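Local coordinates for protein carbohydrate kinase (Agrobacterium tumefaciens, PDB 2NWH) that probably transfers a phosphate group from ATP to a sugar or related small molecule, as carbohydrate kinases of the pfkB (ribokinase) family do, at residues 237-242 with 273-278; 243-248 with 305-310; 185-190 with 218-223; 47-52 with 257-262. One frame throughout, in Å; residues are numbered along the deposited sequence. Where two conformers were deposited one is given.

Interaction 1 (237-242 with 273-278)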
loop_
_atom_site.group_PDB
_atom_site.type_symbol
_atom_site.label_atom_id
_atom_site.label_comp_id
_atom_site.label_asym_id
_atom_site.label_seq_id
_atom_site.Cartn_x
_atom_site.Cartn_y
_atom_site.Cartn_z
ATOM N N ALA A 237 15.633 -11.770 -6.758
ATOM C CA ALA A 237 15.494 -12.875 -5.838
ATOM C C ALA A 237 14.078 -13.410 -5.896
ATOM O O ALA A 237 13.165 -12.748 -6.390
ATOM C CB ALA A 237 15.882 -12.462 -4.418
ATOM N N ILE A 238 13.902 -14.620 -5.391
ATOM C CA ILE A 238 12.625 -15.313 -5.470
ATOM C C ILE A 238 12.397 -16.123 -4.197
ATOM O O ILE A 238 13.356 -16.569 -3.569
ATOM C CB ILE A 238 12.564 -16.198 -6.743
ATOM C CG1 ILE A 238 11.130 -16.505 -7.141
ATOM C CG2 ILE A 238 13.436 -17.472 -6.628
ATOM C CD1 ILE A 238 10.917 -16.288 -8.599
ATOM N N LEU A 239 11.135 -16.317 -3.832
ATOM C CA LEU A 239 10.798 -17.148 -2.680
ATOM C C LEU A 239 10.580 -18.647 -3.022
ATOM O O LEU A 239 9.909 -18.993 -3.995
ATOM C CB LEU A 239 9.568 -16.555 -2.000
ATOM C CG LEU A 239 9.467 -16.376 -0.479
ATOM C CD1 LEU A 239 10.563 -15.482 0.096
ATOM C CD2 LEU A 239 8.094 -15.749 -0.203
ATOM N N HIS A 240 11.157 -19.533 -2.214
ATOM C CA HIS A 240 10.925 -20.972 -2.356
ATOM C C HIS A 240 9.495 -21.378 -1.951
ATOM O O HIS A 240 8.843 -20.658 -1.177
ATOM C CB HIS A 240 11.960 -21.785 -1.549
ATOM C CG HIS A 240 13.375 -21.601 -2.011
ATOM N ND1 HIS A 240 14.457 -22.065 -1.293
ATOM C CD2 HIS A 240 13.887 -20.992 -3.111
ATOM C CE1 HIS A 240 15.573 -21.761 -1.934
ATOM N NE2 HIS A 240 15.253 -21.105 -3.037
ATOM N N PRO A 241 8.991 -22.513 -2.498
ATOM C CA PRO A 241 7.741 -23.070 -1.966
ATOM C C PRO A 241 7.956 -23.471 -0.497
ATOM O O PRO A 241 9.064 -23.919 -0.151
ATOM C CB PRO A 241 7.496 -24.315 -2.837
ATOM C CG PRO A 241 8.373 -24.162 -4.047
ATOM C CD PRO A 241 9.530 -23.306 -3.624
ATOM N N PRO A 242 6.924 -23.300 0.365
ATOM C CA PRO A 242 7.049 -23.670 1.785
ATOM C C PRO A 242 7.331 -25.157 1.984
ATOM O O PRO A 242 6.746 -25.982 1.288
ATOM C CB PRO A 242 5.666 -23.345 2.370
ATOM C CG PRO A 242 4.745 -23.271 1.195
ATOM C CD PRO A 242 5.591 -22.739 0.065
ATOM N N GLU A 273 16.890 -10.562 1.860
ATOM C CA GLU A 273 16.414 -10.228 3.208
ATOM C C GLU A 273 15.094 -9.408 3.232
ATOM O O GLU A 273 14.198 -9.670 4.045
ATOM C CB GLU A 273 17.501 -9.465 3.959
ATOM C CG GLU A 273 18.799 -10.232 4.163
ATOM C CD GLU A 273 19.919 -9.385 4.794
ATOM O OE1 GLU A 273 20.124 -8.219 4.377
ATOM O OE2 GLU A 273 20.608 -9.898 5.711
ATOM N N ALA A 274 14.982 -8.435 2.334
ATOM C CA ALA A 274 13.762 -7.617 2.189
ATOM C C ALA A 274 12.592 -8.483 1.737
ATOM O O ALA A 274 11.460 -8.357 2.221
ATOM C CB ALA A 274 14.013 -6.501 1.220
ATOM N N LEU A 275 12.878 -9.421 0.854
ATOM C CA LEU A 275 11.868 -10.349 0.385
ATOM C C LEU A 275 11.276 -11.152 1.548
ATOM O O LEU A 275 10.045 -11.266 1.685
ATOM C CB LEU A 275 12.522 -11.351 -0.561
ATOM C CG LEU A 275 11.764 -11.732 -1.829
ATOM C CD1 LEU A 275 12.611 -12.707 -2.685
ATOM C CD2 LEU A 275 10.467 -12.340 -1.447
ATOM N N ARG A 276 12.162 -11.737 2.356
ATOM C CA ARG A 276 11.708 -12.545 3.503
ATOM C C ARG A 276 10.999 -11.714 4.573
ATOM O O ARG A 276 10.081 -12.234 5.219
ATOM C CB ARG A 276 12.854 -13.350 4.097
ATOM C CG ARG A 276 13.332 -14.449 3.121
ATOM C CD ARG A 276 14.313 -15.397 3.784
ATOM N NE ARG A 276 13.628 -16.264 4.742
ATOM C CZ ARG A 276 13.843 -16.248 6.055
ATOM N NH1 ARG A 276 14.711 -15.396 6.576
ATOM N NH2 ARG A 276 13.192 -17.101 6.841
ATOM N N GLN A 277 11.430 -10.465 4.783
ATOM C CA GLN A 277 10.735 -9.611 5.766
ATOM C C GLN A 277 9.332 -9.246 5.301
ATOM O O GLN A 277 8.375 -9.243 6.112
ATOM C CB GLN A 277 11.514 -8.328 6.123
ATOM C CG GLN A 277 10.722 -7.464 7.131
ATOM C CD GLN A 277 11.512 -6.332 7.754
ATOM O OE1 GLN A 277 12.517 -6.549 8.449
ATOM N NE2 GLN A 277 11.063 -5.118 7.514
ATOM N N GLY A 278 9.205 -8.930 4.006
ATOM C CA GLY A 278 7.913 -8.599 3.417
ATOM C C GLY A 278 6.975 -9.797 3.508
ATOM O O GLY A 278 5.792 -9.665 3.870
#

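Interaction 2 (243-248 with 305-310)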
loop_
_atom_site.group_PDB
_atom_site.type_symbol
_atom_site.label_atom_id
_atom_site.label_comp_id
_atom_site.label_asym_id
_atom_site.label_seq_id
_atom_site.Cartn_x
_atom_site.Cartn_y
_atom_site.Cartn_z
ATOM N N LEU A 243 8.210 -25.474 2.932
ATOM C CA LEU A 243 8.354 -26.841 3.451
ATOM C C LEU A 243 7.130 -27.147 4.323
ATOM O O LEU A 243 6.226 -26.310 4.433
ATOM C CB LEU A 243 9.668 -26.993 4.237
ATOM C CG LEU A 243 11.015 -26.633 3.567
ATOM C CD1 LEU A 243 12.187 -26.897 4.519
ATOM C CD2 LEU A 243 11.247 -27.365 2.226
ATOM N N ILE A 244 7.087 -28.332 4.929
ATOM C CA ILE A 244 5.933 -28.738 5.744
ATOM C C ILE A 244 5.676 -27.802 6.938
ATOM O O ILE A 244 4.530 -27.436 7.218
ATOM C CB ILE A 244 6.048 -30.220 6.211
ATOM C CG1 ILE A 244 5.771 -31.159 5.025
ATOM C CG2 ILE A 244 5.112 -30.495 7.398
ATOM C CD1 ILE A 244 6.191 -32.621 5.232
ATOM N N ARG A 245 6.757 -27.413 7.611
ATOM C CA ARG A 245 6.698 -26.615 8.832
ATOM C C ARG A 245 6.451 -25.130 8.548
ATOM O O ARG A 245 6.087 -24.373 9.454
ATOM C CB ARG A 245 8.002 -26.776 9.627
ATOM C CG ARG A 245 9.281 -26.311 8.872
ATOM C CD ARG A 245 10.500 -26.163 9.798
ATOM N NE ARG A 245 10.246 -25.280 10.939
ATOM C CZ ARG A 245 10.458 -23.961 10.942
ATOM N NH1 ARG A 245 10.935 -23.335 9.862
ATOM N NH2 ARG A 245 10.184 -23.260 12.040
ATOM N N GLU A 246 6.642 -24.732 7.295
ATOM C CA GLU A 246 6.643 -23.317 6.912
ATOM C C GLU A 246 5.286 -22.700 6.578
ATOM O O GLU A 246 4.323 -23.405 6.259
ATOM C CB GLU A 246 7.610 -23.093 5.763
ATOM C CG GLU A 246 9.030 -23.303 6.199
ATOM C CD GLU A 246 10.009 -23.157 5.081
ATOM O OE1 GLU A 246 9.608 -23.278 3.901
ATOM O OE2 GLU A 246 11.195 -22.920 5.390
ATOM N N VAL A 247 5.232 -21.369 6.652
ATOM C CA VAL A 247 3.987 -20.638 6.435
ATOM C C VAL A 247 3.559 -20.743 4.956
ATOM O O VAL A 247 4.375 -20.509 4.032
ATOM C CB VAL A 247 4.047 -19.173 7.001
ATOM C CG1 VAL A 247 5.150 -18.337 6.321
ATOM C CG2 VAL A 247 2.673 -18.482 6.915
ATOM N N LYS A 248 2.294 -21.141 4.765
ATOM C CA LYS A 248 1.726 -21.474 3.450
ATOM C C LYS A 248 1.041 -20.307 2.737
ATOM O O LYS A 248 0.549 -20.471 1.618
ATOM C CB LYS A 248 0.729 -22.635 3.571
ATOM C CG LYS A 248 1.206 -23.795 4.408
ATOM C CD LYS A 248 2.423 -24.467 3.802
ATOM C CE LYS A 248 2.660 -25.865 4.432
ATOM N NZ LYS A 248 2.587 -25.859 5.932
ATOM N N LEU A 305 9.523 -14.596 11.001
ATOM C CA LEU A 305 10.584 -14.804 10.028
ATOM C C LEU A 305 11.145 -16.240 9.926
ATOM O O LEU A 305 11.421 -16.711 8.831
ATOM C CB LEU A 305 11.701 -13.781 10.234
ATOM C CG LEU A 305 12.684 -13.719 9.072
ATOM C CD1 LEU A 305 11.929 -13.142 7.822
ATOM C CD2 LEU A 305 13.918 -12.846 9.461
ATOM N N GLY A 306 11.310 -16.923 11.054
ATOM C CA GLY A 306 11.841 -18.300 11.047
ATOM C C GLY A 306 10.930 -19.294 10.308
ATOM O O GLY A 306 11.344 -20.390 9.939
ATOM N N LEU A 307 9.682 -18.898 10.086
ATOM C CA LEU A 307 8.702 -19.758 9.419
ATOM C C LEU A 307 8.583 -19.447 7.932
ATOM O O LEU A 307 7.926 -20.186 7.169
ATOM C CB LEU A 307 7.343 -19.613 10.103
ATOM C CG LEU A 307 7.218 -19.989 11.583
ATOM C CD1 LEU A 307 7.584 -21.434 11.819
ATOM C CD2 LEU A 307 8.034 -19.068 12.498
ATOM N N VAL A 308 9.221 -18.350 7.525
ATOM C CA VAL A 308 9.215 -17.906 6.133
ATOM C C VAL A 308 10.181 -18.738 5.301
ATOM O O VAL A 308 11.329 -18.928 5.691
ATOM C CB VAL A 308 9.526 -16.377 6.007
ATOM C CG1 VAL A 308 9.639 -15.941 4.549
ATOM C CG2 VAL A 308 8.430 -15.600 6.675
ATOM N N PRO A 309 9.709 -19.239 4.152
ATOM C CA PRO A 309 10.631 -19.977 3.284
ATOM C C PRO A 309 11.901 -19.193 2.962
ATOM O O PRO A 309 11.899 -17.962 2.982
ATOM C CB PRO A 309 9.806 -20.205 2.009
ATOM C CG PRO A 309 8.364 -20.164 2.475
ATOM C CD PRO A 309 8.330 -19.191 3.623
ATOM N N GLN A 310 12.980 -19.904 2.653
ATOM C CA GLN A 310 14.202 -19.239 2.158
ATOM C C GLN A 310 14.025 -18.505 0.815
ATOM O O GLN A 310 13.136 -18.851 0.022
ATOM C CB GLN A 310 15.367 -20.218 2.093
ATOM C CG GLN A 310 16.141 -20.303 3.404
ATOM C CD GLN A 310 16.493 -18.921 3.969
ATOM O OE1 GLN A 310 16.790 -17.972 3.221
ATOM N NE2 GLN A 310 16.453 -18.804 5.300
#

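Interaction 3 (185-190 with 218-223)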
loop_
_atom_site.group_PDB
_atom_site.type_symbol
_atom_site.label_atom_id
_atom_site.label_comp_id
_atom_site.label_asym_id
_atom_site.label_seq_id
_atom_site.Cartn_x
_atom_site.Cartn_y
_atom_site.Cartn_z
ATOM N N ILE A 185 11.145 1.451 -6.160
ATOM C CA ILE A 185 10.462 0.162 -5.868
ATOM C C ILE A 185 8.951 0.274 -6.102
ATOM O O ILE A 185 8.272 1.092 -5.456
ATOM C CB ILE A 185 10.652 -0.316 -4.409
ATOM C CG1 ILE A 185 12.135 -0.299 -4.004
ATOM C CG2 ILE A 185 10.040 -1.753 -4.243
ATOM C CD1 ILE A 185 12.419 -0.293 -2.515
ATOM N N LEU A 186 8.425 -0.533 -7.008
ATOM C CA LEU A 186 6.983 -0.588 -7.248
ATOM C C LEU A 186 6.417 -1.914 -6.758
ATOM O O LEU A 186 6.900 -3.002 -7.144
ATOM C CB LEU A 186 6.663 -0.437 -8.732
ATOM C CG LEU A 186 5.317 0.189 -9.138
ATOM C CD1 LEU A 186 5.201 0.090 -10.633
ATOM C CD2 LEU A 186 4.063 -0.409 -8.516
ATOM N N PHE A 187 5.400 -1.826 -5.909
ATOM C CA PHE A 187 4.778 -3.035 -5.338
ATOM C C PHE A 187 3.508 -3.410 -6.071
ATOM O O PHE A 187 2.585 -2.601 -6.197
ATOM C CB PHE A 187 4.496 -2.877 -3.849
ATOM C CG PHE A 187 5.732 -2.648 -3.022
ATOM C CD1 PHE A 187 6.566 -3.716 -2.690
ATOM C CD2 PHE A 187 6.078 -1.376 -2.611
ATOM C CE1 PHE A 187 7.711 -3.512 -1.944
ATOM C CE2 PHE A 187 7.216 -1.163 -1.844
ATOM C CZ PHE A 187 8.046 -2.238 -1.537
ATOM N N MET A 188 3.452 -4.652 -6.534
ATOM C CA MET A 188 2.305 -5.089 -7.289
ATOM C C MET A 188 2.096 -6.596 -7.228
ATOM O O MET A 188 2.985 -7.359 -6.820
ATOM C CB MET A 188 2.439 -4.630 -8.746
ATOM C CG MET A 188 3.667 -5.197 -9.457
ATOM S SD MET A 188 3.914 -4.355 -11.020
ATOM C CE MET A 188 5.633 -3.960 -10.956
ATOM N N ASN A 189 0.910 -7.013 -7.647
ATOM C CA ASN A 189 0.592 -8.430 -7.826
ATOM C C ASN A 189 0.670 -8.775 -9.330
ATOM O O ASN A 189 0.974 -7.902 -10.145
ATOM C CB ASN A 189 -0.803 -8.683 -7.255
ATOM C CG ASN A 189 -1.914 -7.987 -8.072
ATOM O OD1 ASN A 189 -3.057 -7.937 -7.648
ATOM N ND2 ASN A 189 -1.569 -7.472 -9.253
ATOM N N GLU A 190 0.401 -10.029 -9.711
ATOM C CA GLU A 190 0.464 -10.439 -11.133
ATOM C C GLU A 190 -0.311 -9.580 -12.149
ATOM O O GLU A 190 0.231 -9.232 -13.209
ATOM C CB GLU A 190 0.050 -11.917 -11.301
ATOM C CG GLU A 190 1.191 -12.907 -11.292
ATOM C CD GLU A 190 1.815 -13.143 -12.657
ATOM O OE1 GLU A 190 1.080 -13.463 -13.621
ATOM O OE2 GLU A 190 3.058 -13.033 -12.755
ATOM N N GLY A 218 13.419 -1.055 -9.926
ATOM C CA GLY A 218 13.106 -2.097 -8.962
ATOM C C GLY A 218 11.648 -2.271 -8.575
ATOM O O GLY A 218 10.823 -1.373 -8.733
ATOM N N GLY A 219 11.337 -3.433 -8.021
ATOM C CA GLY A 219 9.985 -3.729 -7.600
ATOM C C GLY A 219 9.827 -5.127 -7.035
ATOM O O GLY A 219 10.806 -5.854 -6.887
ATOM N N VAL A 220 8.587 -5.439 -6.656
ATOM C CA VAL A 220 8.168 -6.710 -6.113
ATOM C C VAL A 220 6.885 -7.146 -6.823
ATOM O O VAL A 220 5.928 -6.363 -6.937
ATOM C CB VAL A 220 7.911 -6.594 -4.616
ATOM C CG1 VAL A 220 7.386 -7.928 -4.042
ATOM C CG2 VAL A 220 9.168 -6.138 -3.926
ATOM N N VAL A 221 6.863 -8.387 -7.318
ATOM C CA VAL A 221 5.639 -8.901 -7.903
ATOM C C VAL A 221 5.229 -10.186 -7.183
ATOM O O VAL A 221 6.032 -11.123 -7.036
ATOM C CB VAL A 221 5.746 -9.080 -9.440
ATOM C CG1 VAL A 221 4.433 -9.593 -10.015
ATOM C CG2 VAL A 221 6.144 -7.753 -10.124
ATOM N N THR A 222 3.988 -10.212 -6.699
ATOM C CA THR A 222 3.485 -11.385 -5.996
ATOM C C THR A 222 2.548 -12.209 -6.890
ATOM O O THR A 222 1.838 -11.640 -7.740
ATOM C CB THR A 222 2.730 -11.007 -4.723
ATOM O OG1 THR A 222 1.526 -10.326 -5.079
ATOM C CG2 THR A 222 3.569 -10.100 -3.816
ATOM N N ARG A 223 2.542 -13.533 -6.690
ATOM C CA ARG A 223 1.614 -14.423 -7.401
ATOM C C ARG A 223 0.995 -15.504 -6.503
ATOM O O ARG A 223 1.700 -16.379 -5.976
ATOM C CB ARG A 223 2.292 -15.082 -8.598
ATOM C CG ARG A 223 1.338 -15.969 -9.396
ATOM C CD ARG A 223 2.054 -16.873 -10.353
ATOM N NE ARG A 223 2.485 -16.194 -11.571
ATOM C CZ ARG A 223 3.151 -16.796 -12.559
ATOM N NH1 ARG A 223 3.511 -16.108 -13.640
ATOM N NH2 ARG A 223 3.463 -18.084 -12.467
#

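Interaction 4 (47-52 with 257-262)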
loop_
_atom_site.group_PDB
_atom_site.type_symbol
_atom_site.label_atom_id
_atom_site.label_comp_id
_atom_site.label_asym_id
_atom_site.label_seq_id
_atom_site.Cartn_x
_atom_site.Cartn_y
_atom_site.Cartn_z
ATOM N N ARG A 47 0.528 3.346 8.155
ATOM C CA ARG A 47 0.344 2.749 9.480
ATOM C C ARG A 47 1.316 1.624 9.668
ATOM O O ARG A 47 1.921 1.519 10.742
ATOM C CB ARG A 47 -1.100 2.247 9.644
ATOM C CG ARG A 47 -2.103 3.425 9.776
ATOM C CD ARG A 47 -3.420 2.921 10.319
ATOM N NE ARG A 47 -4.122 1.999 9.409
ATOM C CZ ARG A 47 -5.377 1.582 9.577
ATOM N NH1 ARG A 47 -6.032 1.931 10.685
ATOM N NH2 ARG A 47 -5.944 0.753 8.684
ATOM N N ASN A 48 1.468 0.779 8.659
ATOM C CA ASN A 48 2.360 -0.388 8.821
ATOM C C ASN A 48 3.790 0.032 9.057
ATOM O O ASN A 48 4.469 -0.538 9.918
ATOM C CB ASN A 48 2.299 -1.339 7.618
ATOM C CG ASN A 48 0.934 -2.010 7.475
ATOM O OD1 ASN A 48 0.136 -1.985 8.399
ATOM N ND2 ASN A 48 0.675 -2.612 6.314
ATOM N N LEU A 49 4.269 1.005 8.273
ATOM C CA LEU A 49 5.627 1.498 8.441
ATOM C C LEU A 49 5.843 2.096 9.809
ATOM O O LEU A 49 6.908 1.910 10.415
ATOM C CB LEU A 49 5.975 2.520 7.330
ATOM C CG LEU A 49 6.127 1.809 5.983
ATOM C CD1 LEU A 49 5.897 2.804 4.789
ATOM C CD2 LEU A 49 7.471 1.052 5.909
ATOM N N SER A 50 4.855 2.823 10.313
ATOM C CA SER A 50 4.931 3.346 11.698
ATOM C C SER A 50 5.022 2.231 12.765
ATOM O O SER A 50 5.855 2.274 13.714
ATOM C CB SER A 50 3.764 4.312 11.944
ATOM O OG SER A 50 3.875 4.916 13.216
ATOM N N ARG A 51 4.213 1.207 12.570
ATOM C CA ARG A 51 4.239 -0.003 13.437
ATOM C C ARG A 51 5.578 -0.706 13.446
ATOM O O ARG A 51 5.919 -1.360 14.437
ATOM C CB ARG A 51 3.184 -0.995 12.948
ATOM C CG ARG A 51 1.767 -0.565 13.381
ATOM C CD ARG A 51 0.701 -1.337 12.617
ATOM N NE ARG A 51 -0.615 -0.773 12.944
ATOM C CZ ARG A 51 -1.615 -0.691 12.091
ATOM N NH1 ARG A 51 -1.455 -1.158 10.857
ATOM N NH2 ARG A 51 -2.785 -0.160 12.486
ATOM N N LEU A 52 6.298 -0.580 12.334
ATOM C CA LEU A 52 7.644 -1.137 12.190
ATOM C C LEU A 52 8.750 -0.172 12.613
ATOM O O LEU A 52 9.930 -0.461 12.435
ATOM C CB LEU A 52 7.856 -1.605 10.757
ATOM C CG LEU A 52 6.901 -2.693 10.274
ATOM C CD1 LEU A 52 7.265 -2.970 8.854
ATOM C CD2 LEU A 52 7.008 -3.986 11.169
ATOM N N MET A 257 3.113 -6.665 2.738
ATOM C CA MET A 257 4.294 -7.035 1.967
ATOM C C MET A 257 5.150 -5.773 1.690
ATOM O O MET A 257 6.371 -5.709 1.982
ATOM C CB MET A 257 3.804 -7.684 0.662
ATOM C CG MET A 257 4.819 -7.812 -0.475
ATOM S SD MET A 257 6.023 -9.116 -0.181
ATOM C CE MET A 257 7.483 -8.133 0.015
ATOM N N ALA A 258 4.486 -4.754 1.142
ATOM C CA ALA A 258 5.161 -3.493 0.780
ATOM C C ALA A 258 5.859 -2.930 1.999
ATOM O O ALA A 258 7.064 -2.619 1.959
ATOM C CB ALA A 258 4.142 -2.457 0.204
ATOM N N SER A 259 5.109 -2.832 3.107
ATOM C CA SER A 259 5.656 -2.235 4.302
ATOM C C SER A 259 6.856 -2.994 4.812
ATOM O O SER A 259 7.816 -2.368 5.213
ATOM C CB SER A 259 4.586 -2.180 5.369
ATOM O OG SER A 259 3.482 -1.494 4.769
ATOM N N GLY A 260 6.777 -4.333 4.825
ATOM C CA GLY A 260 7.868 -5.147 5.363
ATOM C C GLY A 260 9.083 -5.088 4.457
ATOM O O GLY A 260 10.218 -4.966 4.929
ATOM N N TYR A 261 8.831 -5.123 3.151
ATOM C CA TYR A 261 9.924 -5.023 2.176
ATOM C C TYR A 261 10.596 -3.655 2.218
ATOM O O TYR A 261 11.824 -3.557 2.322
ATOM C CB TYR A 261 9.390 -5.324 0.776
ATOM C CG TYR A 261 10.466 -5.425 -0.268
ATOM C CD1 TYR A 261 11.034 -6.663 -0.578
ATOM C CD2 TYR A 261 10.943 -4.274 -0.937
ATOM C CE1 TYR A 261 12.030 -6.774 -1.540
ATOM C CE2 TYR A 261 11.954 -4.381 -1.915
ATOM C CZ TYR A 261 12.492 -5.636 -2.197
ATOM O OH TYR A 261 13.479 -5.791 -3.157
ATOM N N LEU A 262 9.802 -2.587 2.162
ATOM C CA LEU A 262 10.322 -1.236 2.173
ATOM C C LEU A 262 11.019 -0.972 3.489
ATOM O O LEU A 262 12.079 -0.374 3.497
ATOM C CB LEU A 262 9.181 -0.247 1.909
ATOM C CG LEU A 262 9.532 1.220 1.816
ATOM C CD1 LEU A 262 10.454 1.353 0.623
ATOM C CD2 LEU A 262 8.252 1.988 1.602
#

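Interaction 1 (237-242 with 273-278)
Leu-275 lays its two methyls over strand 237-239. CD1 rests on the peptide that joins Ala-237 to Ile-238, 3.6 Å from Ala-237 C, and meets Ala-237 CB at 3.7 Å. The other branch, CD2, comes within 3.5 Å of Leu-239 CD1, and here the two side chains lie alongside one another, running opposite ways. Both leucines have chi1 far from a staggered value (-138° for Leu-275, -135° for Leu-239) where their methyls meet. This is helix-on-sheet packing in the alpha/beta core of the ribokinase-like fold: helix 271-286 covers part of one face of the main sheet, at strands 227-231, 236-239 and 311-313, and the short segment axes run 8.7 Å apart and 30° from parallel. Alanine suits position 237 because its single methyl keeps the strand low beneath the leucine, which also reaches Val-228 and Ala-230 on the neighbouring strand. Ile-238 leaves the strand on the side away from the helix and packs on Val-204 and Glu-312. At the border Arg-276 contributes its aliphatic part, with CG 4.2 Å from Leu-239 CD1. Its guanidinium continues beyond the apolar patch, where NH2 is hydrogen-bonded to the carbonyl of Val-308 and NE to that of Pro-309.

Interaction 2 (243-248 with 305-310)
Arg-245 reaches across to Gly-306 and joins two loops at the margin of the ribokinase-like alpha/beta domain. One loop leads from strand 236-239 towards helix 255-266; the other follows helix 298-305, with a type I beta turn from Leu-305 to Val-308, and enters strand 311-313. The arginine starts with CG between the backbone N and the carbonyl carbon (chi1 61°) and bends at chi3, which brings NH1 to Gly-306 O at 3.0 Å. The bond is virtually straight, and the oxygen lies in the guanidinium plane. A long, flat donor group suits this position, since the turn offers a carbonyl at a distance from the arginine backbone. Leu-307 lies roughly perpendicular to the arginine, its CD1 3.2 Å from Arg-245 NH2, but this holds for one of two deposited leucine conformers and is the less certain for it.

Next in sequence, Glu-246 packs its aliphatic part against the turn, with CB 3.2 Å from Leu-307 O. Beyond CG the chain is extended, and OE1 passes over Pro-309, 3.5 Å from its CA. The same oxygen accepts the backbone N-H of Leu-243, which approaches from above the carboxylate plane, so the glutamate is fixed at its tip by its own loop.

Val-247 supplies the central link through its backbone: its N donates to Leu-307 O at 3.0 Å, from a direction tilted 30° out of the carbonyl plane. Its CG1 packs near Val-308 and Pro-309. Lys-248 curls back on its own loop, where NZ bonds Ile-244 O at 2.8 Å and Glu-246 O at 3.0 Å.

Interaction 3 (185-190 with 218-223)
Glu-190 and Arg-223 meet where two strands end, and Val-220 and Met-188 fill the contact behind them. The glutamate chain bends at chi2 (-87°) and turns its carboxylate towards the arginine, giving a salt bridge between OE2 and Arg-223 NH1 at 3.2 Å. The hydrogen bond in it is weak, and the two planar groups stand nearly perpendicular; Glu-190 OE2 takes its firmer hydrogen bond from Trp-207 NE1. Strands 185-189 and 219-223 are parallel neighbours in the main sheet, linked by a beta-alpha-beta crossover that passes through helices 190-197 and 207-213. Their backbones bond in the parallel manner: Val-220 N donates to Leu-186 O, and Val-220 O accepts from Met-188 N, each at 3.0 Å. Val-220, beta-branched as suits a buried strand, presses CG2 on Phe-187 CE1 at 3.6 Å. That ring has Ile-185 CG2 over one face, and Tyr-261 of helix 255-266 packs on this side of the sheet. Towards the other face, Met-188 lays CG against Val-221 CG2 at 3.6 Å, its flexible chain following the surface of Ala-193 and Leu-196 in helix 190-197. Gly-219, without a CB, allows its CA to approach Leu-186 O to 3.2 Å.

Interaction 4 (47-52 with 257-262)
Asn-48 meets Ser-259 where two buried helices of the ribokinase-like fold, 41-51 and 255-266, pack together. Their short segment axes are 9.0 Å apart and 42° from parallel. Ser-259 and Gly-260 are small residues where the helices meet, and the CA atoms of Leu-49 and Ser-259 come nearest.

The asparagine begins at CB, which rests against the serine hydroxymethyl group, 3.1 Å from Ser-259 OG and 3.3 Å from Ser-259 CB. CG leaves beside the backbone N (chi1 -66°) and lies further off. At the tip the amide divides its work: OD1 accepts a weak hydrogen bond from Arg-51 NH1 one turn on, while ND2 donates to Asp-255 OD2 at the start of the other helix. An amide suits the place because it can accept on one side and donate on the other within a buried interface. Asp-255 closes the Gly-Ala-Gly-Asp signature of pfkB kinases, and the bond from Asn-48 to its OD2 is consistent with a second-shell role in orienting that carboxylate.

Serine is equally apt at 259, being small enough for the close approach and able to bond its hydroxyl to Asp-255 O within its own helix. Leucines close the interface on the side away from the amide. Leu-49 and Leu-262 cross at about a right angle, with Leu-49 CD1 4.0 Å from Leu-262 CD2. Leu-52, just past the end of its helix, sets CD1 near the backbone of Ser-259 and Gly-260. The other methyl of Leu-49, CD2, lies 3.5 Å from Ser-259 O.

In the fold
Interactions 1 and 3 belong to the same large sheet, their centres about 13 Å apart. Along the chain, interaction 3 closes before interaction 1 opens and is nested inside the long loop closed by interaction 4. Helix 255-266 joins interactions 1, 3 and 4: through Tyr-261 and Ala-258 it packs on Phe-187, and through Tyr-261 and Gly-260 it meets helix 271-286. Interaction 2 lies outermost, about 10 Å from interaction 1 between centres, and Arg-276 joins the two. The side chains of Thr-222, Val-247, Leu-239 and Asn-48 lie about 8, 9, 11 and 14 Å from the sodium ion held by Asp-249 and Thr-251, a site consistent with the cation sites of ribokinase relatives.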